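Local coordinates for protein H127A/Y244A mutant of alginate lyase AlyC3 in complex with dimannuronate (Psychromonas sp., PDB 7C8F) that probably cleaves alginate by beta-elimination as a PL7 family lyase, and here holds dimannuronate in its substrate groove, at residues His83-Thr88 with Leu235-Ala240; Ala160-Asn165 with Ile228-His233. All blocks are in the same frame, centred on the assembly; numbering follows the deposited sequence.

The two contacts sit on one PL7 beta-jelly-roll domain, with their centres about 13 Å apart. Along the chain, contact 2 is nested inside the loop that contact 1 closes. They touch directly: Trp-231 NE1 lies 2.9 Å from Ser-236 OG, a probable hydrogen bond, and Thr-88 CB packs on Ile-228 CD1 at 3.7 Å. Both reach the same sheet, where pocket residues Gln-124 and Arg-144 lie on the neighbouring strands 119-129 and 143-148. Bound mannuronate lies about 6 Å from the side chain of Tyr-237 and also about 6 Å from that of Lys-163. The second subunit meets both contacts: Arg-87 makes a salt bridge with Asp-229 of that subunit.

Contact 1 (His83-Thr88 with Leu235-Ala240); sequences HKNFRT and LSYFKA
Phe-86 lays one face of its ring against the backbone of Ser-236, where the loop after strand 77-82 meets strand 235-240 of the beta-jelly roll. Residues 237-240 open the YFKAGVYNQ signature of PL7 lyases, whose second tyrosine is an engineered alanine here. The two segments form a single antiparallel bridge, a hydrogen-bonded pair. Phe-86 N donates to Ser-236 O at 2.8 Å, in the carbonyl plane. Ser-236 N donates back to Phe-86 O at 2.9 Å. The Phe-86 CG sits between its backbone N and carbonyl carbon (chi1 44°), which folds the ring back over the bridge. Ser-236 O then stands 3.3 Å above the ring plane, over its centre. The outer end of the ring meets Phe-238 obliquely, planes 53° apart, with CE2 of Phe-86 3.7 Å from CD2 of Phe-238. The Phe-86 ring also stacks with Tyr-95, and Val-209 touches both phenylalanines, between the two sheets. Asn-85 and Tyr-237 run side by side, amide and ring planes 65° apart. Asn-85 OD1 approaches the ring obliquely, 3.6 Å from CD1 of Tyr-237. It accepts from Arg-81 of the RxExR motif, whose cation-pi contact with Tyr-237 ties the two motifs together. Arg-87 CG packs on Leu-235 CD2, while its guanidinium makes salt bridges with Asp-89 and with Asp-229 of the second subunit. Thr-88 CG2 rests 3.5 Å from Ser-236 OG, an oxygen that also bonds to Leu-234 O. Beyond the bridge a water donates to Lys-84 O at 2.7 Å and accepts from Phe-238 N.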
# COMPACT_ATOMS: atom_id res chain seq x y z
N HIS B 83 -16.31 -13.09 6.42
CA HIS B 83 -15.84 -13.18 5.03
C HIS B 83 -15.53 -11.83 4.38
O HIS B 83 -14.68 -11.77 3.49
CB HIS B 83 -16.87 -13.93 4.19
CG HIS B 83 -16.74 -15.41 4.31
ND1 HIS B 83 -17.82 -16.25 4.47
CD2 HIS B 83 -15.65 -16.21 4.26
CE1 HIS B 83 -17.40 -17.50 4.51
NE2 HIS B 83 -16.09 -17.51 4.38
N LYS B 84 -16.23 -10.77 4.77
CA LYS B 84 -16.04 -9.49 4.08
C LYS B 84 -14.62 -8.97 4.25
O LYS B 84 -14.14 -8.77 5.37
CB LYS B 84 -17.04 -8.47 4.64
CG LYS B 84 -16.91 -7.08 4.02
CD LYS B 84 -17.40 -7.07 2.58
CE LYS B 84 -17.22 -5.69 1.96
NZ LYS B 84 -17.73 -5.65 0.54
N ASN B 85 -13.95 -8.69 3.13
CA ASN B 85 -12.67 -7.96 3.15
C ASN B 85 -13.01 -6.51 2.84
O ASN B 85 -13.22 -6.14 1.68
CB ASN B 85 -11.68 -8.53 2.14
CG ASN B 85 -11.36 -9.99 2.38
OD1 ASN B 85 -11.11 -10.43 3.50
ND2 ASN B 85 -11.38 -10.77 1.30
N PHE B 86 -13.08 -5.71 3.89
CA PHE B 86 -13.62 -4.37 3.77
C PHE B 86 -12.55 -3.30 3.67
O PHE B 86 -11.42 -3.45 4.17
CB PHE B 86 -14.58 -4.03 4.92
CG PHE B 86 -14.10 -4.45 6.30
CD1 PHE B 86 -13.17 -3.69 7.00
CD2 PHE B 86 -14.63 -5.58 6.91
CE1 PHE B 86 -12.75 -4.06 8.28
CE2 PHE B 86 -14.22 -5.96 8.19
CZ PHE B 86 -13.28 -5.20 8.87
N ARG B 87 -12.92 -2.19 3.05
CA ARG B 87 -12.10 -0.99 3.11
C ARG B 87 -12.26 -0.33 4.47
O ARG B 87 -13.34 -0.34 5.06
CB ARG B 87 -12.54 -0.01 2.03
CG ARG B 87 -12.17 -0.53 0.67
CD ARG B 87 -12.28 0.49 -0.41
NE ARG B 87 -11.50 1.70 -0.20
CZ ARG B 87 -11.15 2.46 -1.22
NH1 ARG B 87 -11.50 2.08 -2.44
NH2 ARG B 87 -10.47 3.57 -1.05
N THR B 88 -11.18 0.24 4.97
CA THR B 88 -11.18 0.85 6.30
C THR B 88 -11.17 2.37 6.22
O THR B 88 -11.21 3.04 7.27
CB THR B 88 -9.95 0.39 7.10
OG1 THR B 88 -8.76 0.97 6.53
CG2 THR B 88 -9.84 -1.13 7.09
N LEU B 235 -7.32 -4.01 2.39
CA LEU B 235 -8.61 -4.62 2.72
C LEU B 235 -8.45 -5.47 3.97
O LEU B 235 -7.47 -6.21 4.11
CB LEU B 235 -9.08 -5.49 1.56
CG LEU B 235 -9.28 -4.78 0.22
CD1 LEU B 235 -9.84 -5.76 -0.82
CD2 LEU B 235 -10.22 -3.58 0.37
N SER B 236 -9.42 -5.36 4.88
CA SER B 236 -9.27 -5.89 6.22
C SER B 236 -10.47 -6.75 6.60
O SER B 236 -11.52 -6.71 5.94
CB SER B 236 -9.05 -4.74 7.21
OG SER B 236 -7.88 -4.01 6.84
N TYR B 237 -10.32 -7.55 7.65
CA TYR B 237 -11.39 -8.46 8.02
C TYR B 237 -11.31 -8.79 9.50
O TYR B 237 -10.26 -8.66 10.14
CB TYR B 237 -11.39 -9.75 7.19
CG TYR B 237 -10.14 -10.61 7.27
CD1 TYR B 237 -9.06 -10.40 6.41
CD2 TYR B 237 -10.05 -11.66 8.18
CE1 TYR B 237 -7.94 -11.22 6.46
CE2 TYR B 237 -8.95 -12.48 8.24
CZ TYR B 237 -7.89 -12.26 7.38
OH TYR B 237 -6.76 -13.06 7.42
N PHE B 238 -12.45 -9.24 10.04
CA PHE B 238 -12.58 -9.59 11.45
C PHE B 238 -12.39 -11.08 11.69
O PHE B 238 -12.81 -11.92 10.89
CB PHE B 238 -13.99 -9.27 11.95
CG PHE B 238 -14.29 -7.80 12.10
CD1 PHE B 238 -13.51 -6.99 12.93
CD2 PHE B 238 -15.39 -7.25 11.47
CE1 PHE B 238 -13.83 -5.65 13.08
CE2 PHE B 238 -15.71 -5.92 11.63
CZ PHE B 238 -14.93 -5.11 12.44
N LYS B 239 -11.79 -11.41 12.84
CA LYS B 239 -11.80 -12.76 13.38
C LYS B 239 -12.11 -12.71 14.86
O LYS B 239 -11.79 -11.72 15.55
CB LYS B 239 -10.46 -13.47 13.20
CG LYS B 239 -10.10 -13.68 11.74
CD LYS B 239 -8.98 -14.69 11.54
CE LYS B 239 -7.63 -14.10 11.91
NZ LYS B 239 -6.57 -15.13 11.70
N ALA B 240 -12.70 -13.78 15.36
CA ALA B 240 -13.02 -13.92 16.77
C ALA B 240 -12.90 -15.38 17.16
O ALA B 240 -13.31 -16.26 16.41
CB ALA B 240 -14.44 -13.42 17.07
O HOH W 1 -14.55 -9.42 8.01

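Contact 2 (Ala160-Asn165 with Ile228-His233); sequences AMVKNN and IDYWRH
Strand 157-163 ends at Lys-163, and the turn after it faces the short 3-10 segment 229-231, with the CA atoms of Asn-165 and Tyr-230 5.8 Å apart. Tyr-230 is the main side chain of the contact. Its hydroxyl donates to Lys-163 O at 2.6 Å, on a lone pair and in the carbonyl plane. His-226 is a second hydrogen-bonding partner of the hydroxyl. One ring face packs against the peptide between Asn-164 and Asn-165, with Asn-164 C 3.5 Å from the plane. Ile-228 C lies over the rim of the opposite face. The Asn-164 amide stands nearly upright to the ring (88°), its OD1 3.5 Å from CE2 of Tyr-230. In the beta-jelly roll, the contact joins a strand end of the substrate-side sheet to the loop between strands 221-227 and 235-240. Trp-231, its NE1 paired with Ser-236, swings its six-membered ring toward the turn (chi1 -157°). The Lys-163 side chain crosses it at about a right angle, with CG of Lys-163 3.7 Å from CZ3 of Trp-231. Lys-163 NZ bonds to Asn-165 OD1 and Val-167 O. Asn-165 O meets the indole edge in plane; this buried oxygen has no hydrogen-bond partner in the model.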
# COMPACT_ATOMS: atom_id res chain seq x y z
N ALA B 160 -5.35 -3.85 23.67
CA ALA B 160 -5.43 -3.72 22.22
C ALA B 160 -4.02 -3.47 21.69
O ALA B 160 -3.41 -2.45 22.02
CB ALA B 160 -6.36 -2.59 21.81
N MET B 161 -3.51 -4.40 20.89
CA MET B 161 -2.21 -4.27 20.26
C MET B 161 -2.47 -3.80 18.84
O MET B 161 -3.02 -4.55 18.03
CB MET B 161 -1.51 -5.63 20.26
CG MET B 161 -1.43 -6.30 21.63
SD MET B 161 -0.53 -5.29 22.83
CE MET B 161 -0.29 -6.45 24.18
N VAL B 162 -2.11 -2.56 18.53
CA VAL B 162 -2.46 -1.93 17.27
C VAL B 162 -1.20 -1.72 16.44
O VAL B 162 -0.28 -1.01 16.87
CB VAL B 162 -3.21 -0.61 17.50
CG1 VAL B 162 -3.55 0.06 16.17
CG2 VAL B 162 -4.48 -0.86 18.31
N LYS B 163 -1.17 -2.33 15.26
CA LYS B 163 -0.08 -2.07 14.33
C LYS B 163 -0.25 -0.65 13.80
O LYS B 163 -1.33 -0.29 13.31
CB LYS B 163 -0.19 -3.11 13.20
CG LYS B 163 0.67 -2.89 11.97
CD LYS B 163 2.18 -3.02 12.23
CE LYS B 163 2.89 -3.16 10.86
NZ LYS B 163 4.37 -3.07 10.92
N ASN B 164 0.80 0.17 13.93
CA ASN B 164 0.71 1.62 13.75
C ASN B 164 1.38 2.12 12.47
O ASN B 164 1.67 3.32 12.36
CB ASN B 164 1.29 2.34 14.97
CG ASN B 164 0.69 3.71 15.18
OD1 ASN B 164 -0.44 3.99 14.77
ND2 ASN B 164 1.45 4.60 15.81
N ASN B 165 1.68 1.24 11.53
CA ASN B 165 2.07 1.60 10.18
C ASN B 165 1.71 0.42 9.29
O ASN B 165 1.15 -0.57 9.76
CB ASN B 165 3.56 2.01 10.11
CG ASN B 165 4.50 0.90 10.57
OD1 ASN B 165 4.28 -0.28 10.30
ND2 ASN B 165 5.59 1.30 11.26
N ILE B 228 -6.23 5.49 11.39
CA ILE B 228 -5.59 4.42 10.62
C ILE B 228 -5.45 4.81 9.14
O ILE B 228 -5.49 3.94 8.26
CB ILE B 228 -6.33 3.08 10.78
CG1 ILE B 228 -7.82 3.21 10.42
CG2 ILE B 228 -6.18 2.57 12.20
CD1 ILE B 228 -8.53 1.87 10.23
N ASP B 229 -5.26 6.07 8.87
CA ASP B 229 -5.04 6.55 7.49
C ASP B 229 -3.93 5.72 6.81
O ASP B 229 -4.01 5.42 5.67
CB ASP B 229 -4.65 8.03 7.56
CG ASP B 229 -4.69 8.79 6.24
OD1 ASP B 229 -5.21 8.35 5.29
OD2 ASP B 229 -4.23 9.89 6.29
N TYR B 230 -2.92 5.39 7.57
CA TYR B 230 -1.79 4.62 7.07
C TYR B 230 -2.11 3.23 6.50
O TYR B 230 -1.35 2.70 5.77
CB TYR B 230 -0.70 4.46 8.15
CG TYR B 230 -1.18 3.78 9.43
CD1 TYR B 230 -1.20 2.42 9.53
CD2 TYR B 230 -1.60 4.52 10.50
CE1 TYR B 230 -1.66 1.81 10.65
CE2 TYR B 230 -2.05 3.93 11.63
CZ TYR B 230 -2.09 2.58 11.69
OH TYR B 230 -2.52 2.01 12.84
N TRP B 231 -3.25 2.70 6.88
CA TRP B 231 -3.72 1.39 6.49
C TRP B 231 -4.72 1.39 5.34
O TRP B 231 -5.24 0.40 4.99
CB TRP B 231 -4.42 0.79 7.70
CG TRP B 231 -4.56 -0.70 7.82
CD1 TRP B 231 -5.67 -1.41 7.63
CD2 TRP B 231 -3.57 -1.61 8.24
NE1 TRP B 231 -5.45 -2.73 7.88
CE2 TRP B 231 -4.15 -2.87 8.27
CE3 TRP B 231 -2.23 -1.47 8.60
CZ2 TRP B 231 -3.43 -3.99 8.64
CZ3 TRP B 231 -1.54 -2.58 8.96
CH2 TRP B 231 -2.15 -3.81 8.99
N ARG B 232 -4.97 2.56 4.81
CA ARG B 232 -6.03 2.76 3.82
C ARG B 232 -6.10 1.85 2.62
O ARG B 232 -7.19 1.55 2.18
CB ARG B 232 -6.08 4.23 3.38
CG ARG B 232 -4.88 4.74 2.63
CD ARG B 232 -4.88 6.26 2.52
NE ARG B 232 -3.74 6.83 1.82
CZ ARG B 232 -2.61 7.16 2.40
NH1 ARG B 232 -2.41 6.93 3.66
NH2 ARG B 232 -1.65 7.71 1.73
N HIS B 233 -4.94 1.44 2.15
CA HIS B 233 -4.89 0.57 0.98
C HIS B 233 -5.17 -0.90 1.28
O HIS B 233 -5.30 -1.69 0.33
CB HIS B 233 -3.50 0.65 0.33
CG HIS B 233 -2.38 0.38 1.29
ND1 HIS B 233 -2.22 1.08 2.46
CD2 HIS B 233 -1.36 -0.53 1.25
CE1 HIS B 233 -1.15 0.64 3.10
NE2 HIS B 233 -0.60 -0.33 2.38